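Local coordinates for Serine/threonine-protein kinase-like protein ACR4 (Arabidopsis thaliana, PDB 7A0J) that acts with the CLE40 peptide as a ligand-receptor pair controlling formative cell division in meristems, including root tips, this chain being the extracellular beta-propeller of the receptor kinase, at residues Gly187-Cys192 against Gly238-Ala243; Pro229-Leu234 against Gly245-Asp250; Leu233-Gly238 against Phe272-Ala277. One frame throughout, in Å; residues are numbered along the deposited sequence.

Interaction 1 (Gly187-Cys192 against Gly238-Ala243); sequences GGYHVC and GGKFYA
Tyr242 O and Lys240 O lie at the edge of the His190 imidazole, close to the ring plane, while the backbone N of Gly187 sits over one face, near the rim. Neighbouring blades of the propeller, repeats 5 and 6, meet here through equivalent turns, each leading from the innermost strand to the next. Of the two edge oxygens Tyr242 O is the nearer, 3.0 Å from His190 CE1. The rings of Tyr189 and Phe241 run side by side with their planes at 18°, but slid so far apart that they barely overlap; Tyr189 CE2 comes to 3.7 Å from Phe241 CE1. Within their own segment, Lys240 CG lies over one face of Phe241 and Gly239 CA over one face of Tyr242, each toward the rim. Each turn is closed by one bond, Gly187 N to His190 O and Gly239 N to Tyr242 O. Gly188 N ties them together, donating to Gly239 O at 2.9 Å from above the carbonyl plane. A beta carbon on Gly188 would run into Lys240 O. A water in the plane of the imidazole meets His190 ND1, accepts from Tyr189 N and also reaches Lys240 O, though that last separation is doubtfully short. Lys240, its CG anti to the backbone N (chi1 179°), runs alongside Tyr189, with a weak bond from Lys240 NZ to Tyr189 OH. Tyr242 OH is taken by Thr282, while the buried backbone N of Tyr242 has no partner in the model. Further along the strands, Cys192 SG, disulfide-bonded to Cys204, sits 3.6 Å from Ala243 CB.

Interaction 2 (Pro229-Leu234 against Gly245-Asp250); sequences PKEPLL and GIKRYD
Arg248 carries its CG anti to the backbone N (chi1 -174°) and then bends at chi3 (69°), which turns one guanidinium face to Pro232: CB of the proline sits over the centre of that face, 3.6 Å above its plane. Arg248 NH1 continues to Leu198 O. Leu234 leans across the aliphatic part of the same arginine at about a right angle, Leu234 CD2 lying 3.7 Å from Arg248 CG. With an alanine in place of Leu234, the CB, CG and CD of Arg248 would probably lose their apolar cover on that side, leaving a gap beside the arginine chain. Lys247 is extended beyond CG and reaches towards Glu231 in a long salt bridge, Lys247 NZ to Glu231 OE1 3.8 Å. Leu233 and Lys247 form an antiparallel non-hydrogen-bonded pair with diverging side chains. Backbone bonds flank it: Arg248 N to Pro232 O at 3.0 Å, and Leu234 N to Ile246 O at 2.8 Å. A water bridges Pro232 O and Tyr249 N. The chain turns a corner at Leu234, at the open end of the antiparallel hairpin that begins this propeller blade.

Interaction 3 (Leu233-Gly238 against Phe272-Ala277); sequences LLAVVG and FYDLAA
Asp274 makes the first, loose touch, its OD1 4.5 Å from Ala235 CB. The same oxygen is engaged at home: Leu275 N donates to Asp274 OD1 at 2.9 Å, on the anti side and tilted out of the carboxylate plane, which restrains the carboxylate beside its own backbone. Here the innermost strands of two successive propeller blades, repeats 6 and 7, pass each other; segments 235-238 and 274-277 run nearly parallel, their axes 10° apart in direction and 6.0 Å apart at closest approach. Leu275 follows. Val237, with CG1 anti to its carbonyl carbon (chi1 -65°), sets that methyl 3.4 Å from Leu275 O and 3.9 Å from Leu275 CB, the two side chains crossing at about a right angle. The Leu275 side chain also packs on Cys244 and Ile246 of the second strand of repeat 6. Ala276 turns its methyl from Val237 towards Ile7 and Ile9 of strand 7-10, so successive residues serve different neighbours. Ala277 comes back to the contact: its CB lies 3.7 Å from Val237 CG2 and 3.4 Å from Gly238 O. Beyond it, a water lies 3.0 Å from Ala277 O and within bonding distance of Gly238 O, though more acceptors surround it than it has protons. No direct hydrogen bond joins the two segments, so the contact rests on methyl groups and small residues, and a water near both strand ends may add a polar link.

Interaction 2 lies within repeat 6, whereas interaction 1 joins this blade to repeat 5 and interaction 3 joins it to repeat 7. The centres of interactions 2 and 3 are about 10 Å apart, those of 1 and 3 about 13 Å, and those of 1 and 2 about 17 Å. Interactions 2 and 3 share Leu233 and Leu234 and are linked by a probable hydrogen bond from Ile246 N to Ala235 O (3.1 Å). Gly238 belongs to both interactions 1 and 3, and Ala243 CB packs 3.4 Å from Val237 O. A bound 1,2-ethanediol, probably from the crystallisation liquor, lies about 3 Å from the side chain of His190 in interaction 1.

Interaction 1 (Gly187-Cys192 against Gly238-Ala243)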
loop_
_atom_site.group_PDB
_atom_site.type_symbol
_atom_site.label_atom_id
_atom_site.label_comp_id
_atom_site.label_asym_id
_atom_site.label_seq_id
_atom_site.Cartn_x
_atom_site.Cartn_y
_atom_site.Cartn_z
ATOM N N GLY A 187 -7.511 -0.827 -3.876
ATOM C CA GLY A 187 -8.311 -1.411 -2.784
ATOM C C GLY A 187 -8.573 -2.878 -3.058
ATOM O O GLY A 187 -7.855 -3.450 -3.899
ATOM N N GLY A 188 -9.575 -3.461 -2.397
ATOM C CA GLY A 188 -9.964 -4.873 -2.572
ATOM C C GLY A 188 -10.250 -5.207 -4.027
ATOM O O GLY A 188 -9.574 -6.101 -4.573
ATOM N N TYR A 189 -11.214 -4.511 -4.637
ATOM C CA TYR A 189 -11.751 -4.813 -5.992
ATOM C C TYR A 189 -11.945 -3.512 -6.781
ATOM O O TYR A 189 -12.843 -3.451 -7.645
ATOM C CB TYR A 189 -13.047 -5.618 -5.859
ATOM C CG TYR A 189 -12.948 -6.767 -4.888
ATOM C CD1 TYR A 189 -12.483 -8.008 -5.294
ATOM C CD2 TYR A 189 -13.282 -6.605 -3.553
ATOM C CE1 TYR A 189 -12.372 -9.064 -4.404
ATOM C CE2 TYR A 189 -13.177 -7.652 -2.650
ATOM C CZ TYR A 189 -12.720 -8.886 -3.077
ATOM O OH TYR A 189 -12.616 -9.922 -2.195
ATOM N N HIS A 190 -11.108 -2.510 -6.500
ATOM C CA HIS A 190 -11.112 -1.186 -7.173
ATOM C C HIS A 190 -9.713 -0.570 -7.095
ATOM O O HIS A 190 -8.901 -1.028 -6.263
ATOM C CB HIS A 190 -12.156 -0.258 -6.537
ATOM C CG HIS A 190 -11.674 0.397 -5.287
ATOM N ND1 HIS A 190 -11.834 -0.182 -4.046
ATOM C CD2 HIS A 190 -11.010 1.556 -5.085
ATOM C CE1 HIS A 190 -11.304 0.600 -3.130
ATOM N NE2 HIS A 190 -10.789 1.672 -3.742
ATOM N N VAL A 191 -9.465 0.443 -7.926
ATOM C CA VAL A 191 -8.280 1.344 -7.840
ATOM C C VAL A 191 -8.793 2.786 -7.883
ATOM O O VAL A 191 -9.682 3.066 -8.712
ATOM C CB VAL A 191 -7.270 1.075 -8.972
ATOM C CG1 VAL A 191 -5.999 1.895 -8.803
ATOM C CG2 VAL A 191 -6.937 -0.404 -9.096
ATOM N N CYS A 192 -8.277 3.645 -7.002
ATOM C CA CYS A 192 -8.439 5.121 -7.068
ATOM C C CYS A 192 -7.088 5.738 -7.437
ATOM O O CYS A 192 -6.064 5.293 -6.886
ATOM C CB CYS A 192 -8.961 5.702 -5.760
ATOM S SG CYS A 192 -10.672 5.235 -5.395
ATOM N N GLY A 238 -7.063 2.693 -0.391
ATOM C CA GLY A 238 -8.158 1.774 -0.751
ATOM C C GLY A 238 -8.370 0.710 0.310
ATOM O O GLY A 238 -7.408 -0.022 0.615
ATOM N N GLY A 239 -9.581 0.647 0.868
ATOM C CA GLY A 239 -10.070 -0.493 1.665
ATOM C C GLY A 239 -10.663 -1.559 0.761
ATOM O O GLY A 239 -10.494 -1.445 -0.471
ATOM N N LYS A 240 -11.350 -2.549 1.334
ATOM C CA LYS A 240 -11.894 -3.702 0.570
ATOM C C LYS A 240 -13.056 -3.236 -0.319
ATOM O O LYS A 240 -13.075 -3.644 -1.495
ATOM C CB LYS A 240 -12.313 -4.844 1.499
ATOM C CG LYS A 240 -12.898 -6.049 0.777
ATOM C CD LYS A 240 -12.659 -7.373 1.471
ATOM C CE LYS A 240 -11.250 -7.894 1.279
ATOM N NZ LYS A 240 -11.243 -9.337 0.944
ATOM N N PHE A 241 -13.974 -2.415 0.207
ATOM C CA PHE A 241 -15.179 -1.926 -0.519
ATOM C C PHE A 241 -15.333 -0.403 -0.387
ATOM O O PHE A 241 -16.460 0.095 -0.569
ATOM C CB PHE A 241 -16.432 -2.634 -0.000
ATOM C CG PHE A 241 -16.420 -4.135 -0.149
ATOM C CD1 PHE A 241 -16.342 -4.722 -1.403
ATOM C CD2 PHE A 241 -16.505 -4.961 0.963
ATOM C CE1 PHE A 241 -16.338 -6.102 -1.540
ATOM C CE2 PHE A 241 -16.503 -6.340 0.823
ATOM C CZ PHE A 241 -16.418 -6.909 -0.428
ATOM N N TYR A 242 -14.245 0.318 -0.106
ATOM C CA TYR A 242 -14.249 1.791 0.109
ATOM C C TYR A 242 -12.868 2.369 -0.215
ATOM O O TYR A 242 -11.895 1.603 -0.337
ATOM C CB TYR A 242 -14.645 2.124 1.551
ATOM C CG TYR A 242 -13.557 1.865 2.562
ATOM C CD1 TYR A 242 -13.489 0.662 3.246
ATOM C CD2 TYR A 242 -12.576 2.810 2.816
ATOM C CE1 TYR A 242 -12.483 0.410 4.167
ATOM C CE2 TYR A 242 -11.561 2.572 3.727
ATOM C CZ TYR A 242 -11.513 1.368 4.405
ATOM O OH TYR A 242 -10.517 1.131 5.305
ATOM N N ALA A 243 -12.796 3.697 -0.331
ATOM C CA ALA A 243 -11.543 4.481 -0.428
ATOM C C ALA A 243 -11.631 5.672 0.530
ATOM O O ALA A 243 -12.759 6.068 0.881
ATOM C CB ALA A 243 -11.316 4.928 -1.853
HETATM O O HOH W 1 -13.288 -2.618 -3.697
#

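Interaction 2 (Pro229-Leu234 against Gly245-Asp250)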
loop_
_atom_site.group_PDB
_atom_site.type_symbol
_atom_site.label_atom_id
_atom_site.label_comp_id
_atom_site.label_asym_id
_atom_site.label_seq_id
_atom_site.Cartn_x
_atom_site.Cartn_y
_atom_site.Cartn_z
ATOM N N PRO A 229 -14.912 12.484 -3.933
ATOM C CA PRO A 229 -14.918 13.941 -3.807
ATOM C C PRO A 229 -14.345 14.649 -5.044
ATOM O O PRO A 229 -13.485 14.085 -5.696
ATOM C CB PRO A 229 -14.036 14.190 -2.574
ATOM C CG PRO A 229 -13.077 13.021 -2.566
ATOM C CD PRO A 229 -13.883 11.851 -3.092
ATOM N N LYS A 230 -14.837 15.861 -5.329
ATOM C CA LYS A 230 -14.418 16.706 -6.483
ATOM C C LYS A 230 -13.174 17.522 -6.109
ATOM O O LYS A 230 -12.462 17.961 -7.032
ATOM C CB LYS A 230 -15.562 17.633 -6.904
ATOM N N GLU A 231 -12.922 17.706 -4.807
ATOM C CA GLU A 231 -11.835 18.568 -4.268
ATOM C C GLU A 231 -10.480 17.941 -4.589
ATOM O O GLU A 231 -10.365 16.718 -4.656
ATOM C CB GLU A 231 -11.981 18.750 -2.754
ATOM C CG GLU A 231 -13.241 19.492 -2.336
ATOM C CD GLU A 231 -14.502 18.649 -2.219
ATOM O OE1 GLU A 231 -14.386 17.432 -1.973
ATOM O OE2 GLU A 231 -15.601 19.214 -2.378
ATOM N N PRO A 232 -9.415 18.751 -4.797
ATOM C CA PRO A 232 -8.059 18.217 -4.947
ATOM C C PRO A 232 -7.638 17.393 -3.720
ATOM O O PRO A 232 -7.883 17.840 -2.613
ATOM C CB PRO A 232 -7.173 19.467 -5.078
ATOM C CG PRO A 232 -8.119 20.562 -5.530
ATOM C CD PRO A 232 -9.453 20.218 -4.901
ATOM N N LEU A 233 -7.038 16.219 -3.943
ATOM C CA LEU A 233 -6.538 15.311 -2.874
ATOM C C LEU A 233 -5.006 15.273 -2.902
ATOM O O LEU A 233 -4.436 15.321 -4.009
ATOM C CB LEU A 233 -7.116 13.906 -3.083
ATOM C CG LEU A 233 -8.638 13.777 -3.008
ATOM C CD1 LEU A 233 -9.041 12.315 -2.881
ATOM C CD2 LEU A 233 -9.214 14.582 -1.852
ATOM N N LEU A 234 -4.378 15.191 -1.722
ATOM C CA LEU A 234 -2.909 15.014 -1.545
ATOM C C LEU A 234 -2.568 13.521 -1.546
ATOM O O LEU A 234 -1.522 13.156 -2.114
ATOM C CB LEU A 234 -2.466 15.660 -0.228
ATOM C CG LEU A 234 -2.343 17.182 -0.243
ATOM C CD1 LEU A 234 -2.222 17.723 1.175
ATOM C CD2 LEU A 234 -1.159 17.632 -1.088
ATOM N N GLY A 245 -9.295 9.608 1.372
ATOM C CA GLY A 245 -8.288 10.566 0.888
ATOM C C GLY A 245 -8.127 11.737 1.834
ATOM O O GLY A 245 -9.015 11.944 2.686
ATOM N N ILE A 246 -7.015 12.460 1.700
ATOM C CA ILE A 246 -6.734 13.738 2.414
ATOM C C ILE A 246 -6.940 14.880 1.413
ATOM O O ILE A 246 -6.256 14.871 0.374
ATOM C CB ILE A 246 -5.311 13.720 3.011
ATOM C CG1 ILE A 246 -5.153 12.594 4.038
ATOM C CG2 ILE A 246 -4.946 15.076 3.598
ATOM C CD1 ILE A 246 -3.739 12.405 4.546
ATOM N N LYS A 247 -7.864 15.803 1.707
ATOM C CA LYS A 247 -8.128 17.019 0.890
ATOM C C LYS A 247 -6.927 17.962 1.018
ATOM O O LYS A 247 -6.434 18.130 2.143
ATOM C CB LYS A 247 -9.411 17.718 1.351
ATOM C CG LYS A 247 -10.694 16.919 1.169
ATOM C CD LYS A 247 -11.926 17.675 1.619
ATOM C CE LYS A 247 -13.206 16.883 1.466
ATOM N NZ LYS A 247 -14.394 17.701 1.810
ATOM N N ARG A 248 -6.483 18.556 -0.092
ATOM C CA ARG A 248 -5.241 19.373 -0.157
ATOM C C ARG A 248 -5.389 20.653 0.671
ATOM O O ARG A 248 -4.385 21.070 1.283
ATOM C CB ARG A 248 -4.891 19.721 -1.606
ATOM C CG ARG A 248 -3.555 20.434 -1.759
ATOM C CD ARG A 248 -3.065 20.416 -3.192
ATOM N NE ARG A 248 -3.891 21.250 -4.054
ATOM C CZ ARG A 248 -3.934 21.169 -5.381
ATOM N NH1 ARG A 248 -3.199 20.275 -6.023
ATOM N NH2 ARG A 248 -4.723 21.981 -6.064
ATOM N N TYR A 249 -6.584 21.251 0.690
ATOM C CA TYR A 249 -6.825 22.598 1.271
ATOM C C TYR A 249 -6.734 22.545 2.802
ATOM O O TYR A 249 -5.983 23.365 3.368
ATOM C CB TYR A 249 -8.167 23.174 0.809
ATOM C CG TYR A 249 -8.209 24.680 0.837
ATOM C CD1 TYR A 249 -7.617 25.423 -0.171
ATOM C CD2 TYR A 249 -8.808 25.366 1.882
ATOM C CE1 TYR A 249 -7.634 26.809 -0.154
ATOM C CE2 TYR A 249 -8.834 26.751 1.914
ATOM C CZ TYR A 249 -8.245 27.475 0.892
ATOM O OH TYR A 249 -8.259 28.840 0.906
ATOM N N ASP A 250 -7.468 21.628 3.447
ATOM C CA ASP A 250 -7.636 21.592 4.928
ATOM C C ASP A 250 -7.061 20.299 5.531
ATOM O O ASP A 250 -7.194 20.126 6.756
ATOM C CB ASP A 250 -9.104 21.797 5.318
ATOM C CG ASP A 250 -10.063 20.737 4.799
ATOM O OD1 ASP A 250 -9.616 19.853 4.042
ATOM O OD2 ASP A 250 -11.255 20.806 5.158
HETATM O O HOH W 2 -8.625 20.191 -1.271
#

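Interaction 3 (Leu233-Gly238 against Phe272-Ala277)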
loop_
_atom_site.group_PDB
_atom_site.type_symbol
_atom_site.label_atom_id
_atom_site.label_comp_id
_atom_site.label_asym_id
_atom_site.label_seq_id
_atom_site.Cartn_x
_atom_site.Cartn_y
_atom_site.Cartn_z
ATOM N N LEU A 233 -7.038 16.219 -3.943
ATOM C CA LEU A 233 -6.538 15.311 -2.874
ATOM C C LEU A 233 -5.006 15.273 -2.902
ATOM O O LEU A 233 -4.436 15.321 -4.009
ATOM C CB LEU A 233 -7.116 13.906 -3.083
ATOM C CG LEU A 233 -8.638 13.777 -3.008
ATOM C CD1 LEU A 233 -9.041 12.315 -2.881
ATOM C CD2 LEU A 233 -9.214 14.582 -1.852
ATOM N N LEU A 234 -4.378 15.191 -1.722
ATOM C CA LEU A 234 -2.909 15.014 -1.545
ATOM C C LEU A 234 -2.568 13.521 -1.546
ATOM O O LEU A 234 -1.522 13.156 -2.114
ATOM C CB LEU A 234 -2.466 15.660 -0.228
ATOM C CG LEU A 234 -2.343 17.182 -0.243
ATOM C CD1 LEU A 234 -2.222 17.723 1.175
ATOM C CD2 LEU A 234 -1.159 17.632 -1.088
ATOM N N ALA A 235 -3.413 12.699 -0.913
ATOM C CA ALA A 235 -3.224 11.237 -0.761
ATOM C C ALA A 235 -4.563 10.514 -0.933
ATOM O O ALA A 235 -5.618 11.133 -0.689
ATOM C CB ALA A 235 -2.614 10.936 0.585
ATOM N N VAL A 236 -4.507 9.244 -1.341
ATOM C CA VAL A 236 -5.681 8.330 -1.442
ATOM C C VAL A 236 -5.247 6.936 -0.972
ATOM O O VAL A 236 -4.079 6.564 -1.206
ATOM C CB VAL A 236 -6.259 8.312 -2.871
ATOM C CG1 VAL A 236 -5.224 7.896 -3.906
ATOM C CG2 VAL A 236 -7.502 7.439 -2.971
ATOM N N VAL A 237 -6.152 6.214 -0.309
ATOM C CA VAL A 237 -5.952 4.806 0.145
ATOM C C VAL A 237 -7.208 4.008 -0.218
ATOM O O VAL A 237 -8.283 4.624 -0.340
ATOM C CB VAL A 237 -5.640 4.730 1.653
ATOM C CG1 VAL A 237 -4.311 5.392 1.984
ATOM C CG2 VAL A 237 -6.756 5.318 2.506
ATOM N N GLY A 238 -7.063 2.693 -0.391
ATOM C CA GLY A 238 -8.158 1.774 -0.751
ATOM C C GLY A 238 -8.370 0.710 0.310
ATOM O O GLY A 238 -7.408 -0.022 0.615
ATOM N N PHE A 272 -4.763 15.215 9.086
ATOM C CA PHE A 272 -3.745 14.144 8.921
ATOM C C PHE A 272 -2.748 14.559 7.836
ATOM O O PHE A 272 -3.139 15.322 6.929
ATOM C CB PHE A 272 -4.406 12.818 8.536
ATOM C CG PHE A 272 -5.419 12.294 9.523
ATOM C CD1 PHE A 272 -5.020 11.777 10.746
ATOM C CD2 PHE A 272 -6.772 12.298 9.218
ATOM C CE1 PHE A 272 -5.951 11.282 11.646
ATOM C CE2 PHE A 272 -7.702 11.804 10.120
ATOM C CZ PHE A 272 -7.290 11.297 11.331
ATOM N N TYR A 273 -1.506 14.069 7.923
ATOM C CA TYR A 273 -0.458 14.251 6.885
ATOM C C TYR A 273 -0.337 12.977 6.035
ATOM O O TYR A 273 0.330 13.046 4.986
ATOM C CB TYR A 273 0.871 14.690 7.513
ATOM C CG TYR A 273 1.703 13.612 8.161
ATOM C CD1 TYR A 273 2.485 12.753 7.402
ATOM C CD2 TYR A 273 1.756 13.483 9.540
ATOM C CE1 TYR A 273 3.264 11.771 7.993
ATOM C CE2 TYR A 273 2.534 12.509 10.147
ATOM C CZ TYR A 273 3.291 11.649 9.371
ATOM O OH TYR A 273 4.060 10.686 9.961
ATOM N N ASP A 274 -0.960 11.867 6.452
ATOM C CA ASP A 274 -0.964 10.590 5.686
ATOM C C ASP A 274 -2.060 9.652 6.211
ATOM O O ASP A 274 -2.473 9.812 7.376
ATOM C CB ASP A 274 0.410 9.916 5.737
ATOM C CG ASP A 274 0.717 9.038 4.536
ATOM O OD1 ASP A 274 -0.188 8.841 3.699
ATOM O OD2 ASP A 274 1.867 8.564 4.443
ATOM N N LEU A 275 -2.511 8.719 5.363
ATOM C CA LEU A 275 -3.518 7.671 5.690
ATOM C C LEU A 275 -2.962 6.292 5.324
ATOM O O LEU A 275 -2.075 6.218 4.452
ATOM C CB LEU A 275 -4.813 7.925 4.911
ATOM C CG LEU A 275 -5.608 9.175 5.287
ATOM C CD1 LEU A 275 -6.877 9.265 4.453
ATOM C CD2 LEU A 275 -5.943 9.198 6.772
ATOM N N ALA A 276 -3.479 5.250 5.980
ATOM C CA ALA A 276 -3.306 3.822 5.625
ATOM C C ALA A 276 -4.666 3.127 5.744
ATOM O O ALA A 276 -5.457 3.526 6.619
ATOM C CB ALA A 276 -2.273 3.180 6.518
ATOM N N ALA A 277 -4.932 2.147 4.879
ATOM C CA ALA A 277 -6.213 1.407 4.819
ATOM C C ALA A 277 -5.950 -0.096 4.949
ATOM O O ALA A 277 -5.029 -0.601 4.278
ATOM C CB ALA A 277 -6.938 1.731 3.536
HETATM O O HOH W 3 -4.413 0.134 1.449
#